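Local structure of putative oxidoreductase FAD-binding subunit (Sulfolobus tokodaii, 4ZOH) at residues B[114-119]-B[209-214]; B[186-191]-B[258-263]. The protein binds FAD as a subunit of a putative oxidoreductase, probably of the molybdopterin dehydrogenase family, in which the flavin is likely to carry electrons. One frame throughout, in Å; residues are numbered along the deposited sequence.

Interaction 1: residues B[114-119]-B[209-214]; sequences DPSADY and LTAVNN. With FAD (flavin-adenine dinucleotide), chain H.
T210 spans the contact with its hydroxyl, whose OG1 donates to the backbone O of A117 at 2.7 Å. The bond lies in the carbonyl plane, with a C=O...donor angle of 153°; chi1 of -168° sets OG1 anti to the backbone N, where it can reach this oxygen. Two residues earlier, O of P115 has two donors: N of A211 at 2.9 Å, in a weak bond bent to 125°, and a water that also donates to O of N213, bridging the two carbonyls. Van der Waals contacts fill in: CB of P115 lies 3.3 Å from O of N214, and CB and OG of S116 lie against CB of A211.

The loop 114-119 is stiffened from within. OD1 of D114 takes N of S116 through its anti lone pair, making an Asx turn, and O of D114 accepts from N of A117 in a type I beta turn. D118 meets the flavin twice: its N donates to O2 of FAD at 3.0 Å, and its OD2 accepts from N3 of FAD at 3.1 Å. OH of Y176 is hydrogen-bonded to OD1 of D118, and NZ of K178 forms a salt bridge with OD2. N213 OD1 is bonded to backbone N of N248, and N214 ND2 to OD1 of D149.

The loop after helix 106-112, in the FAD-binding region, is thus joined to the end of strand 201-210, in the C-terminal region, beside the flavin pyrimidine. The A117-D118 peptide is gripped at both ends, by T210 on its oxygen and the flavin on its N-H; the first bond may strengthen the second.

Interaction 2: residues B[186-191]-B[258-263]; sequences FAIVGV and EYKKKM. With FAD (flavin-adenine dinucleotide), chain H.
V189 presses its CG2 methyl onto helix 257-276, overlapping CB of M263 at 3.9 Å and also touching the backbone O of K260. With CG1 anti to the backbone N (chi1 177°), CG2 is left beside that nitrogen, turned to the helix. I188 works from the residue before: its CG2 meets the Y259 ring at the edge, near the ring plane, 4.4 Å from CE2. The same methyl touches CG of K260, the two side chains crossing at about a right angle. Within the helix, CG of M263 lies over one face of the Y259 ring, offset toward its rim.

Polar linkage comes through water. One molecule donates to O of I188 at 2.6 Å and accepts from NZ of K260 at 2.8 Å, at the end of an extended lysine chain that also reaches O of T250. Y259 OH is hydrogen-bonded to the backbone of another protein chain.

At the far end of 186-191, F186 sets one ring face over the isoalloxazine of FAD, with CZ 3.2 Å from C10. Were the residue an alanine, this flavin face would probably lose its aromatic cover near C10 and C4X.

Strand 189-198 runs between 173-179 and 201-210 in an antiparallel sheet. From it V189 continues onto V264 and L267 of helix 257-276, while Y259 and M263 of that helix rest on L179 of the adjoining strand.

How the interactions relate
From the N terminus the chain reaches 114-119, between helices 106-112 and 119-125 of the FAD-binding region, then 186-191, which leads into strand 189-198. Strand 201-210 ends in 209-214, where interaction 1 closes a loop with 89 residues between its segments. Helix 257-276 then meets 186-191, and interaction 2 closes one with 66. The two loops cross, since their segments alternate. The contacts also meet directly: N of T210 lies 3.0 Å from O of G190, a probable hydrogen bond of the sheet. Together they join the flavin-binding loop and helix 257-276 to the four-stranded sheet; FAD is touched from 114-119 and by F186.

Interaction 1: residues B[114-119]-B[209-214]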
ATOM      1  N   ASP B 114      23.520 -23.103 -30.664  1.00 33.29           N
ATOM      2  CA  ASP B 114      22.417 -24.016 -30.451  1.00 36.95           C
ATOM      3  C   ASP B 114      22.210 -24.852 -31.733  1.00 33.84           C
ATOM      4  O   ASP B 114      22.071 -24.287 -32.805  1.00 36.21           O
ATOM      5  CB  ASP B 114      21.144 -23.249 -30.118  1.00 33.72           C
ATOM      6  CG  ASP B 114      20.046 -24.148 -29.677  1.00 33.29           C
ATOM      7  OD1 ASP B 114      19.539 -25.008 -30.465  1.00 33.78           O
ATOM      8  OD2 ASP B 114      19.699 -23.994 -28.514  1.00 35.58           O
ATOM      9  N   PRO B 115      22.156 -26.185 -31.609  1.00 35.70           N
ATOM     10  CA  PRO B 115      22.025 -27.019 -32.809  1.00 36.56           C
ATOM     11  C   PRO B 115      20.665 -26.907 -33.515  1.00 37.08           C
ATOM     12  O   PRO B 115      20.458 -27.564 -34.562  1.00 35.23           O
ATOM     13  CB  PRO B 115      22.238 -28.448 -32.274  1.00 35.07           C
ATOM     14  CG  PRO B 115      21.820 -28.367 -30.855  1.00 36.92           C
ATOM     15  CD  PRO B 115      22.238 -26.999 -30.379  1.00 34.93           C
ATOM     16  N   SER B 116      19.744 -26.116 -32.963  1.00 33.00           N
ATOM     17  CA  SER B 116      18.506 -25.821 -33.705  1.00 30.90           C
ATOM     18  C   SER B 116      18.403 -24.403 -34.174  1.00 25.54           C
ATOM     19  O   SER B 116      17.357 -24.016 -34.623  1.00 28.69           O
ATOM     20  CB  SER B 116      17.266 -26.130 -32.870  1.00 33.60           C
ATOM     21  OG  SER B 116      17.396 -27.418 -32.366  1.00 34.35           O
ATOM     22  N   ALA B 117      19.460 -23.623 -34.062  1.00 25.23           N
ATOM     23  CA  ALA B 117      19.488 -22.232 -34.614  1.00 26.14           C
ATOM     24  C   ALA B 117      19.140 -22.153 -36.089  1.00 29.51           C
ATOM     25  O   ALA B 117      19.405 -23.099 -36.866  1.00 30.72           O
ATOM     26  CB  ALA B 117      20.864 -21.577 -34.399  1.00 23.25           C
ATOM     27  N   ASP B 118      18.630 -20.996 -36.500  1.00 29.94           N
ATOM     28  CA  ASP B 118      18.351 -20.755 -37.912  1.00 31.39           C
ATOM     29  C   ASP B 118      19.601 -20.477 -38.765  1.00 28.54           C
ATOM     30  O   ASP B 118      19.828 -21.188 -39.777  1.00 28.39           O
ATOM     31  CB  ASP B 118      17.251 -19.712 -38.083  1.00 26.42           C
ATOM     32  CG  ASP B 118      15.952 -20.192 -37.521  1.00 29.98           C
ATOM     33  OD1 ASP B 118      15.618 -21.396 -37.811  1.00 25.42           O
ATOM     34  OD2 ASP B 118      15.270 -19.402 -36.766  1.00 27.86           O
ATOM     35  N   TYR B 119      20.449 -19.543 -38.330  1.00 26.55           N
ATOM     36  CA  TYR B 119      21.523 -19.068 -39.213  1.00 27.36           C
ATOM     37  C   TYR B 119      22.418 -20.194 -39.780  1.00 32.37           C
ATOM     38  O   TYR B 119      22.770 -20.124 -40.941  1.00 30.99           O
ATOM     39  CB  TYR B 119      22.437 -18.045 -38.561  1.00 26.03           C
ATOM     40  CG  TYR B 119      21.894 -16.642 -38.402  1.00 25.46           C
ATOM     41  CD1 TYR B 119      21.282 -15.961 -39.466  1.00 29.43           C
ATOM     42  CD2 TYR B 119      22.068 -15.961 -37.168  1.00 26.90           C
ATOM     43  CE1 TYR B 119      20.838 -14.644 -39.300  1.00 29.84           C
ATOM     44  CE2 TYR B 119      21.655 -14.668 -36.998  1.00 25.26           C
ATOM     45  CZ  TYR B 119      21.040 -14.013 -38.055  1.00 26.93           C
ATOM     46  OH  TYR B 119      20.564 -12.753 -37.824  1.00 28.74           O
ATOM     47  N   LEU B 209      21.167 -27.981 -43.508  1.00 33.18           N
ATOM     48  CA  LEU B 209      20.243 -28.555 -42.580  1.00 32.03           C
ATOM     49  C   LEU B 209      20.625 -28.163 -41.159  1.00 30.92           C
ATOM     50  O   LEU B 209      21.761 -28.348 -40.701  1.00 34.93           O
ATOM     51  CB  LEU B 209      20.197 -30.089 -42.699  1.00 32.42           C
ATOM     52  CG  LEU B 209      19.885 -30.839 -44.007  1.00 32.64           C
ATOM     53  CD1 LEU B 209      19.850 -32.338 -43.691  1.00 26.94           C
ATOM     54  CD2 LEU B 209      18.623 -30.355 -44.727  1.00 27.50           C
ATOM     55  N   THR B 210      19.628 -27.653 -40.464  1.00 32.70           N
ATOM     56  CA  THR B 210      19.746 -27.387 -39.056  1.00 29.84           C
ATOM     57  C   THR B 210      18.689 -28.162 -38.262  1.00 26.05           C
ATOM     58  O   THR B 210      17.658 -28.632 -38.806  1.00 24.45           O
ATOM     59  CB  THR B 210      19.736 -25.861 -38.771  1.00 30.24           C
ATOM     60  OG1 THR B 210      20.141 -25.640 -37.406  1.00 32.44           O
ATOM     61  CG2 THR B 210      18.352 -25.262 -39.056  1.00 26.78           C
ATOM     62  N   ALA B 211      18.989 -28.288 -36.975  1.00 28.72           N
ATOM     63  CA  ALA B 211      18.174 -28.952 -35.932  1.00 28.58           C
ATOM     64  C   ALA B 211      18.098 -30.447 -36.054  1.00 31.57           C
ATOM     65  O   ALA B 211      17.293 -31.087 -35.334  1.00 30.13           O
ATOM     66  CB  ALA B 211      16.770 -28.348 -35.811  1.00 29.06           C
ATOM     67  N   VAL B 212      18.897 -31.006 -36.969  1.00 32.63           N
ATOM     68  CA  VAL B 212      18.867 -32.455 -37.232  1.00 31.93           C
ATOM     69  C   VAL B 212      20.224 -33.156 -37.047  1.00 37.06           C
ATOM     70  O   VAL B 212      20.377 -34.324 -37.417  1.00 37.37           O
ATOM     71  CB  VAL B 212      18.192 -32.828 -38.597  1.00 31.22           C
ATOM     72  CG1 VAL B 212      16.711 -32.451 -38.595  1.00 34.46           C
ATOM     73  CG2 VAL B 212      18.882 -32.213 -39.828  1.00 30.37           C
ATOM     74  N   ASN B 213      21.198 -32.434 -36.491  1.00 37.68           N
ATOM     75  CA  ASN B 213      22.541 -32.941 -36.166  1.00 38.95           C
ATOM     76  C   ASN B 213      23.071 -32.069 -35.044  1.00 36.59           C
ATOM     77  O   ASN B 213      22.425 -31.094 -34.695  1.00 36.65           O
ATOM     78  CB  ASN B 213      23.490 -32.781 -37.366  1.00 44.24           C
ATOM     79  CG  ASN B 213      22.970 -33.442 -38.624  1.00 50.96           C
ATOM     80  OD1 ASN B 213      23.109 -34.654 -38.792  1.00 52.35           O
ATOM     81  ND2 ASN B 213      22.353 -32.663 -39.501  1.00 40.10           N
ATOM     82  N   ASN B 214      24.259 -32.364 -34.532  1.00 38.71           N
ATOM     83  CA  ASN B 214      24.875 -31.574 -33.455  1.00 38.45           C
ATOM     84  C   ASN B 214      25.318 -30.223 -33.968  1.00 41.15           C
ATOM     85  O   ASN B 214      25.320 -29.234 -33.206  1.00 40.32           O
ATOM     86  CB  ASN B 214      26.061 -32.332 -32.827  1.00 39.90           C
ATOM     87  CG  ASN B 214      27.189 -32.567 -33.830  1.00 46.85           C
ATOM     88  OD1 ASN B 214      26.938 -33.023 -34.938  1.00 52.59           O
ATOM     89  ND2 ASN B 214      28.425 -32.232 -33.463  1.00 44.30           N
TER
HETATM   90  PA  FAD H 301      24.186 -13.246 -26.333  1.00 31.37           P
HETATM   91  O1A FAD H 301      23.081 -13.921 -25.594  1.00 26.30           O
HETATM   92  O2A FAD H 301      24.643 -11.897 -25.973  1.00 28.95           O
HETATM   93  O5B FAD H 301      25.464 -14.144 -26.295  1.00 27.05           O
HETATM   94  C5B FAD H 301      25.354 -15.576 -26.560  1.00 27.92           C
HETATM   95  C4B FAD H 301      26.829 -16.252 -26.423  1.00 28.75           C
HETATM   96  O4B FAD H 301      27.830 -15.633 -27.327  1.00 32.61           O
HETATM   97  C3B FAD H 301      27.359 -15.953 -25.026  1.00 30.48           C
HETATM   98  O3B FAD H 301      28.062 -17.076 -24.555  1.00 30.11           O
HETATM   99  C2B FAD H 301      28.261 -14.707 -25.189  1.00 35.21           C
HETATM  100  O2B FAD H 301      29.290 -14.588 -24.199  1.00 36.33           O
HETATM  101  C1B FAD H 301      28.901 -14.964 -26.511  1.00 33.00           C
HETATM  102  N9A FAD H 301      29.076 -13.892 -27.483  1.00 27.97           N
HETATM  103  C8A FAD H 301      28.202 -12.969 -27.879  1.00 28.84           C
HETATM  104  N7A FAD H 301      28.753 -12.232 -28.871  1.00 28.13           N
HETATM  105  C5A FAD H 301      29.997 -12.721 -29.096  1.00 30.32           C
HETATM  106  C6A FAD H 301      31.032 -12.395 -29.998  1.00 30.96           C
HETATM  107  N6A FAD H 301      30.818 -11.406 -30.862  1.00 28.51           N
HETATM  108  N1A FAD H 301      32.190 -13.081 -29.961  1.00 31.36           N
HETATM  109  C2A FAD H 301      32.372 -14.136 -29.126  1.00 30.10           C
HETATM  110  N3A FAD H 301      31.411 -14.462 -28.256  1.00 29.98           N
HETATM  111  C4A FAD H 301      30.210 -13.779 -28.219  1.00 29.02           C
HETATM  112  N1  FAD H 301      17.549 -18.374 -32.178  1.00 28.74           N
HETATM  113  C2  FAD H 301      17.317 -19.040 -33.378  1.00 26.55           C
HETATM  114  O2  FAD H 301      18.257 -19.307 -34.098  1.00 23.97           O
HETATM  115  N3  FAD H 301      16.055 -19.387 -33.755  1.00 25.74           N
HETATM  116  C4  FAD H 301      14.993 -19.115 -32.958  1.00 26.38           C
HETATM  117  O4  FAD H 301      13.867 -19.410 -33.370  1.00 24.00           O
HETATM  118  C4X FAD H 301      15.214 -18.470 -31.721  1.00 25.51           C
HETATM  119  N5  FAD H 301      14.137 -18.185 -30.912  1.00 25.20           N
HETATM  120  C5X FAD H 301      14.381 -17.555 -29.655  1.00 26.56           C
HETATM  121  C6  FAD H 301      13.291 -17.331 -28.819  1.00 24.09           C
HETATM  122  C7  FAD H 301      13.481 -16.683 -27.588  1.00 24.87           C
HETATM  123  C7M FAD H 301      12.224 -16.464 -26.718  1.00 21.19           C
HETATM  124  C8  FAD H 301      14.777 -16.296 -27.189  1.00 26.15           C
HETATM  125  C8M FAD H 301      15.072 -15.607 -25.829  1.00 23.48           C
HETATM  126  C9  FAD H 301      15.886 -16.569 -28.011  1.00 26.33           C
HETATM  127  C9A FAD H 301      15.681 -17.178 -29.252  1.00 26.77           C
HETATM  128  N10 FAD H 301      16.761 -17.469 -30.114  1.00 27.75           N
HETATM  129  C10 FAD H 301      16.492 -18.105 -31.341  1.00 26.29           C
HETATM  130  C1' FAD H 301      18.140 -17.132 -29.777  1.00 27.23           C
HETATM  131  C2' FAD H 301      18.492 -15.704 -30.234  1.00 25.50           C
HETATM  132  O2' FAD H 301      18.632 -15.720 -31.671  1.00 30.16           O
HETATM  133  C3' FAD H 301      19.766 -15.148 -29.537  1.00 25.92           C
HETATM  134  O3' FAD H 301      19.754 -13.743 -29.799  1.00 24.54           O
HETATM  135  C4' FAD H 301      21.060 -15.738 -30.072  1.00 28.72           C
HETATM  136  O4' FAD H 301      20.969 -17.161 -29.994  1.00 26.39           O
HETATM  137  C5' FAD H 301      22.294 -15.255 -29.278  1.00 25.16           C
HETATM  138  O5' FAD H 301      22.628 -13.954 -29.828  1.00 27.31           O
HETATM  139  P   FAD H 301      22.779 -12.712 -28.869  1.00 30.70           P
HETATM  140  O1P FAD H 301      23.379 -11.595 -29.659  1.00 29.68           O
HETATM  141  O2P FAD H 301      21.503 -12.435 -28.172  1.00 26.72           O
HETATM  142  O3P FAD H 301      23.884 -13.311 -27.912  1.00 28.30           O
HETATM  143  O   HOH W   1      22.371 -28.743 -36.331  1.00 34.48           O

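Interaction 2: residues B[186-191]-B[258-263]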
ATOM      1  N   PHE B 186      12.110 -22.188 -31.801  1.00 22.37           N
ATOM      2  CA  PHE B 186      13.240 -22.706 -32.531  1.00 25.19           C
ATOM      3  C   PHE B 186      12.778 -23.768 -33.575  1.00 26.57           C
ATOM      4  O   PHE B 186      11.682 -24.379 -33.476  1.00 26.20           O
ATOM      5  CB  PHE B 186      14.153 -23.400 -31.545  1.00 24.92           C
ATOM      6  CG  PHE B 186      15.119 -22.468 -30.866  1.00 30.26           C
ATOM      7  CD1 PHE B 186      16.370 -22.228 -31.421  1.00 28.03           C
ATOM      8  CD2 PHE B 186      14.758 -21.778 -29.663  1.00 30.27           C
ATOM      9  CE1 PHE B 186      17.283 -21.377 -30.785  1.00 31.50           C
ATOM     10  CE2 PHE B 186      15.674 -20.912 -29.058  1.00 29.64           C
ATOM     11  CZ  PHE B 186      16.928 -20.726 -29.612  1.00 32.58           C
ATOM     12  N   ALA B 187      13.604 -23.993 -34.574  1.00 30.15           N
ATOM     13  CA  ALA B 187      13.309 -25.032 -35.593  1.00 28.92           C
ATOM     14  C   ALA B 187      13.199 -26.454 -35.046  1.00 27.07           C
ATOM     15  O   ALA B 187      14.070 -26.863 -34.299  1.00 27.20           O
ATOM     16  CB  ALA B 187      14.372 -24.997 -36.678  1.00 27.32           C
ATOM     17  N   ILE B 188      12.115 -27.157 -35.398  1.00 26.11           N
ATOM     18  CA  ILE B 188      12.036 -28.614 -35.278  1.00 29.10           C
ATOM     19  C   ILE B 188      12.926 -29.205 -36.402  1.00 31.58           C
ATOM     20  O   ILE B 188      13.726 -30.113 -36.172  1.00 32.84           O
ATOM     21  CB  ILE B 188      10.596 -29.162 -35.456  1.00 30.31           C
ATOM     22  CG1 ILE B 188       9.686 -28.803 -34.251  1.00 27.66           C
ATOM     23  CG2 ILE B 188      10.650 -30.689 -35.650  1.00 31.08           C
ATOM     24  CD1 ILE B 188       8.219 -28.790 -34.574  1.00 22.95           C
ATOM     25  N   VAL B 189      12.754 -28.693 -37.618  1.00 28.84           N
ATOM     26  CA  VAL B 189      13.655 -28.956 -38.746  1.00 29.69           C
ATOM     27  C   VAL B 189      13.840 -27.626 -39.519  1.00 26.80           C
ATOM     28  O   VAL B 189      12.877 -26.906 -39.736  1.00 26.06           O
ATOM     29  CB  VAL B 189      13.075 -30.043 -39.687  1.00 25.53           C
ATOM     30  CG1 VAL B 189      14.026 -30.204 -40.865  1.00 24.90           C
ATOM     31  CG2 VAL B 189      12.877 -31.397 -38.954  1.00 24.81           C
ATOM     32  N   GLY B 190      15.056 -27.299 -39.904  1.00 29.31           N
ATOM     33  CA  GLY B 190      15.251 -26.169 -40.812  1.00 27.43           C
ATOM     34  C   GLY B 190      16.037 -26.536 -42.061  1.00 27.88           C
ATOM     35  O   GLY B 190      17.084 -27.169 -41.967  1.00 23.99           O
ATOM     36  N   VAL B 191      15.529 -26.112 -43.231  1.00 28.32           N
ATOM     37  CA  VAL B 191      16.229 -26.351 -44.515  1.00 28.87           C
ATOM     38  C   VAL B 191      16.414 -25.027 -45.279  1.00 29.63           C
ATOM     39  O   VAL B 191      15.418 -24.319 -45.586  1.00 27.91           O
ATOM     40  CB  VAL B 191      15.543 -27.406 -45.430  1.00 30.90           C
ATOM     41  CG1 VAL B 191      16.433 -27.709 -46.669  1.00 32.15           C
ATOM     42  CG2 VAL B 191      15.223 -28.697 -44.686  1.00 26.25           C
ATOM     43  N   GLU B 258      12.605 -40.261 -36.122  1.00 37.35           N
ATOM     44  CA  GLU B 258      12.102 -40.754 -37.383  1.00 43.65           C
ATOM     45  C   GLU B 258      11.218 -39.740 -38.128  1.00 43.71           C
ATOM     46  O   GLU B 258      11.263 -39.647 -39.361  1.00 41.68           O
ATOM     47  CB  GLU B 258      11.320 -42.055 -37.177  1.00 46.57           C
ATOM     48  CG  GLU B 258      10.916 -42.725 -38.486  1.00 62.82           C
ATOM     49  CD  GLU B 258      10.101 -43.989 -38.289  1.00 80.62           C
ATOM     50  OE1 GLU B 258       9.715 -44.297 -37.123  1.00 86.29           O
ATOM     51  OE2 GLU B 258       9.844 -44.674 -39.314  1.00 84.97           O
ATOM     52  N   TYR B 259      10.370 -39.047 -37.375  1.00 37.53           N
ATOM     53  CA  TYR B 259       9.513 -38.029 -37.931  1.00 36.56           C
ATOM     54  C   TYR B 259      10.340 -36.879 -38.520  1.00 34.86           C
ATOM     55  O   TYR B 259      10.028 -36.405 -39.612  1.00 31.75           O
ATOM     56  CB  TYR B 259       8.507 -37.519 -36.907  1.00 33.25           C
ATOM     57  CG  TYR B 259       7.902 -36.189 -37.288  1.00 35.40           C
ATOM     58  CD1 TYR B 259       6.792 -36.124 -38.186  1.00 32.95           C
ATOM     59  CD2 TYR B 259       8.430 -34.975 -36.765  1.00 35.28           C
ATOM     60  CE1 TYR B 259       6.203 -34.899 -38.507  1.00 37.92           C
ATOM     61  CE2 TYR B 259       7.861 -33.738 -37.093  1.00 36.40           C
ATOM     62  CZ  TYR B 259       6.766 -33.699 -37.965  1.00 38.06           C
ATOM     63  OH  TYR B 259       6.216 -32.519 -38.308  1.00 37.30           O
ATOM     64  N   LYS B 260      11.399 -36.503 -37.808  1.00 34.43           N
ATOM     65  CA  LYS B 260      12.263 -35.417 -38.173  1.00 35.57           C
ATOM     66  C   LYS B 260      12.997 -35.716 -39.481  1.00 39.51           C
ATOM     67  O   LYS B 260      13.119 -34.833 -40.331  1.00 38.15           O
ATOM     68  CB  LYS B 260      13.268 -35.144 -37.054  1.00 34.17           C
ATOM     69  CG  LYS B 260      12.706 -34.317 -35.892  1.00 38.72           C
ATOM     70  CD  LYS B 260      13.683 -34.352 -34.752  1.00 36.66           C
ATOM     71  CE  LYS B 260      13.125 -33.726 -33.489  1.00 42.93           C
ATOM     72  NZ  LYS B 260      14.343 -33.326 -32.725  1.00 38.10           N
ATOM     73  N   LYS B 261      13.522 -36.943 -39.600  1.00 39.85           N
ATOM     74  CA  LYS B 261      14.229 -37.412 -40.793  1.00 39.70           C
ATOM     75  C   LYS B 261      13.268 -37.319 -41.995  1.00 34.96           C
ATOM     76  O   LYS B 261      13.609 -36.725 -42.989  1.00 31.85           O
ATOM     77  CB  LYS B 261      14.709 -38.840 -40.570  1.00 40.24           C
ATOM     78  CG  LYS B 261      15.825 -39.258 -41.484  1.00 44.36           C
ATOM     79  CD  LYS B 261      15.981 -40.769 -41.442  1.00 53.36           C
ATOM     80  CE  LYS B 261      17.135 -41.250 -42.330  1.00 55.08           C
ATOM     81  NZ  LYS B 261      18.477 -40.984 -41.741  1.00 48.72           N
ATOM     82  N   LYS B 262      12.050 -37.840 -41.848  1.00 36.61           N
ATOM     83  CA  LYS B 262      10.995 -37.704 -42.841  1.00 38.69           C
ATOM     84  C   LYS B 262      10.708 -36.256 -43.174  1.00 42.59           C
ATOM     85  O   LYS B 262      10.607 -35.905 -44.365  1.00 42.18           O
ATOM     86  CB  LYS B 262       9.710 -38.447 -42.440  1.00 45.58           C
ATOM     87  CG  LYS B 262       9.849 -39.982 -42.393  1.00 49.28           C
ATOM     88  CD  LYS B 262       8.640 -40.704 -41.788  1.00 55.13           C
ATOM     89  CE  LYS B 262       7.395 -40.553 -42.675  1.00 63.29           C
ATOM     90  NZ  LYS B 262       6.115 -40.991 -42.034  1.00 66.06           N
ATOM     91  N   MET B 263      10.658 -35.392 -42.152  1.00 37.48           N
ATOM     92  CA  MET B 263      10.465 -33.963 -42.421  1.00 35.61           C
ATOM     93  C   MET B 263      11.594 -33.319 -43.199  1.00 34.21           C
ATOM     94  O   MET B 263      11.344 -32.324 -43.885  1.00 39.95           O
ATOM     95  CB  MET B 263      10.114 -33.160 -41.156  1.00 33.03           C
ATOM     96  CG  MET B 263       8.794 -33.655 -40.609  1.00 31.72           C
ATOM     97  SD  MET B 263       7.375 -33.516 -41.687  1.00 32.32           S
ATOM     98  CE  MET B 263       7.034 -35.205 -42.284  1.00 33.78           C
TER
HETATM   99  PA  FAD H 301      24.186 -13.246 -26.333  1.00 31.37           P
HETATM  100  O1A FAD H 301      23.081 -13.921 -25.594  1.00 26.30           O
HETATM  101  O2A FAD H 301      24.643 -11.897 -25.973  1.00 28.95           O
HETATM  102  O5B FAD H 301      25.464 -14.144 -26.295  1.00 27.05           O
HETATM  103  C5B FAD H 301      25.354 -15.576 -26.560  1.00 27.92           C
HETATM  104  C4B FAD H 301      26.829 -16.252 -26.423  1.00 28.75           C
HETATM  105  O4B FAD H 301      27.830 -15.633 -27.327  1.00 32.61           O
HETATM  106  C3B FAD H 301      27.359 -15.953 -25.026  1.00 30.48           C
HETATM  107  O3B FAD H 301      28.062 -17.076 -24.555  1.00 30.11           O
HETATM  108  C2B FAD H 301      28.261 -14.707 -25.189  1.00 35.21           C
HETATM  109  O2B FAD H 301      29.290 -14.588 -24.199  1.00 36.33           O
HETATM  110  C1B FAD H 301      28.901 -14.964 -26.511  1.00 33.00           C
HETATM  111  N9A FAD H 301      29.076 -13.892 -27.483  1.00 27.97           N
HETATM  112  C8A FAD H 301      28.202 -12.969 -27.879  1.00 28.84           C
HETATM  113  N7A FAD H 301      28.753 -12.232 -28.871  1.00 28.13           N
HETATM  114  C5A FAD H 301      29.997 -12.721 -29.096  1.00 30.32           C
HETATM  115  C6A FAD H 301      31.032 -12.395 -29.998  1.00 30.96           C
HETATM  116  N6A FAD H 301      30.818 -11.406 -30.862  1.00 28.51           N
HETATM  117  N1A FAD H 301      32.190 -13.081 -29.961  1.00 31.36           N
HETATM  118  C2A FAD H 301      32.372 -14.136 -29.126  1.00 30.10           C
HETATM  119  N3A FAD H 301      31.411 -14.462 -28.256  1.00 29.98           N
HETATM  120  C4A FAD H 301      30.210 -13.779 -28.219  1.00 29.02           C
HETATM  121  N1  FAD H 301      17.549 -18.374 -32.178  1.00 28.74           N
HETATM  122  C2  FAD H 301      17.317 -19.040 -33.378  1.00 26.55           C
HETATM  123  O2  FAD H 301      18.257 -19.307 -34.098  1.00 23.97           O
HETATM  124  N3  FAD H 301      16.055 -19.387 -33.755  1.00 25.74           N
HETATM  125  C4  FAD H 301      14.993 -19.115 -32.958  1.00 26.38           C
HETATM  126  O4  FAD H 301      13.867 -19.410 -33.370  1.00 24.00           O
HETATM  127  C4X FAD H 301      15.214 -18.470 -31.721  1.00 25.51           C
HETATM  128  N5  FAD H 301      14.137 -18.185 -30.912  1.00 25.20           N
HETATM  129  C5X FAD H 301      14.381 -17.555 -29.655  1.00 26.56           C
HETATM  130  C6  FAD H 301      13.291 -17.331 -28.819  1.00 24.09           C
HETATM  131  C7  FAD H 301      13.481 -16.683 -27.588  1.00 24.87           C
HETATM  132  C7M FAD H 301      12.224 -16.464 -26.718  1.00 21.19           C
HETATM  133  C8  FAD H 301      14.777 -16.296 -27.189  1.00 26.15           C
HETATM  134  C8M FAD H 301      15.072 -15.607 -25.829  1.00 23.48           C
HETATM  135  C9  FAD H 301      15.886 -16.569 -28.011  1.00 26.33           C
HETATM  136  C9A FAD H 301      15.681 -17.178 -29.252  1.00 26.77           C
HETATM  137  N10 FAD H 301      16.761 -17.469 -30.114  1.00 27.75           N
HETATM  138  C10 FAD H 301      16.492 -18.105 -31.341  1.00 26.29           C
HETATM  139  C1' FAD H 301      18.140 -17.132 -29.777  1.00 27.23           C
HETATM  140  C2' FAD H 301      18.492 -15.704 -30.234  1.00 25.50           C
HETATM  141  O2' FAD H 301      18.632 -15.720 -31.671  1.00 30.16           O
HETATM  142  C3' FAD H 301      19.766 -15.148 -29.537  1.00 25.92           C
HETATM  143  O3' FAD H 301      19.754 -13.743 -29.799  1.00 24.54           O
HETATM  144  C4' FAD H 301      21.060 -15.738 -30.072  1.00 28.72           C
HETATM  145  O4' FAD H 301      20.969 -17.161 -29.994  1.00 26.39           O
HETATM  146  C5' FAD H 301      22.294 -15.255 -29.278  1.00 25.16           C
HETATM  147  O5' FAD H 301      22.628 -13.954 -29.828  1.00 27.31           O
HETATM  148  P   FAD H 301      22.779 -12.712 -28.869  1.00 30.70           P
HETATM  149  O1P FAD H 301      23.379 -11.595 -29.659  1.00 29.68           O
HETATM  150  O2P FAD H 301      21.503 -12.435 -28.172  1.00 26.72           O
HETATM  151  O3P FAD H 301      23.884 -13.311 -27.912  1.00 28.30           O
HETATM  152  O   HOH W   2      14.836 -30.941 -34.017  1.00 28.14           O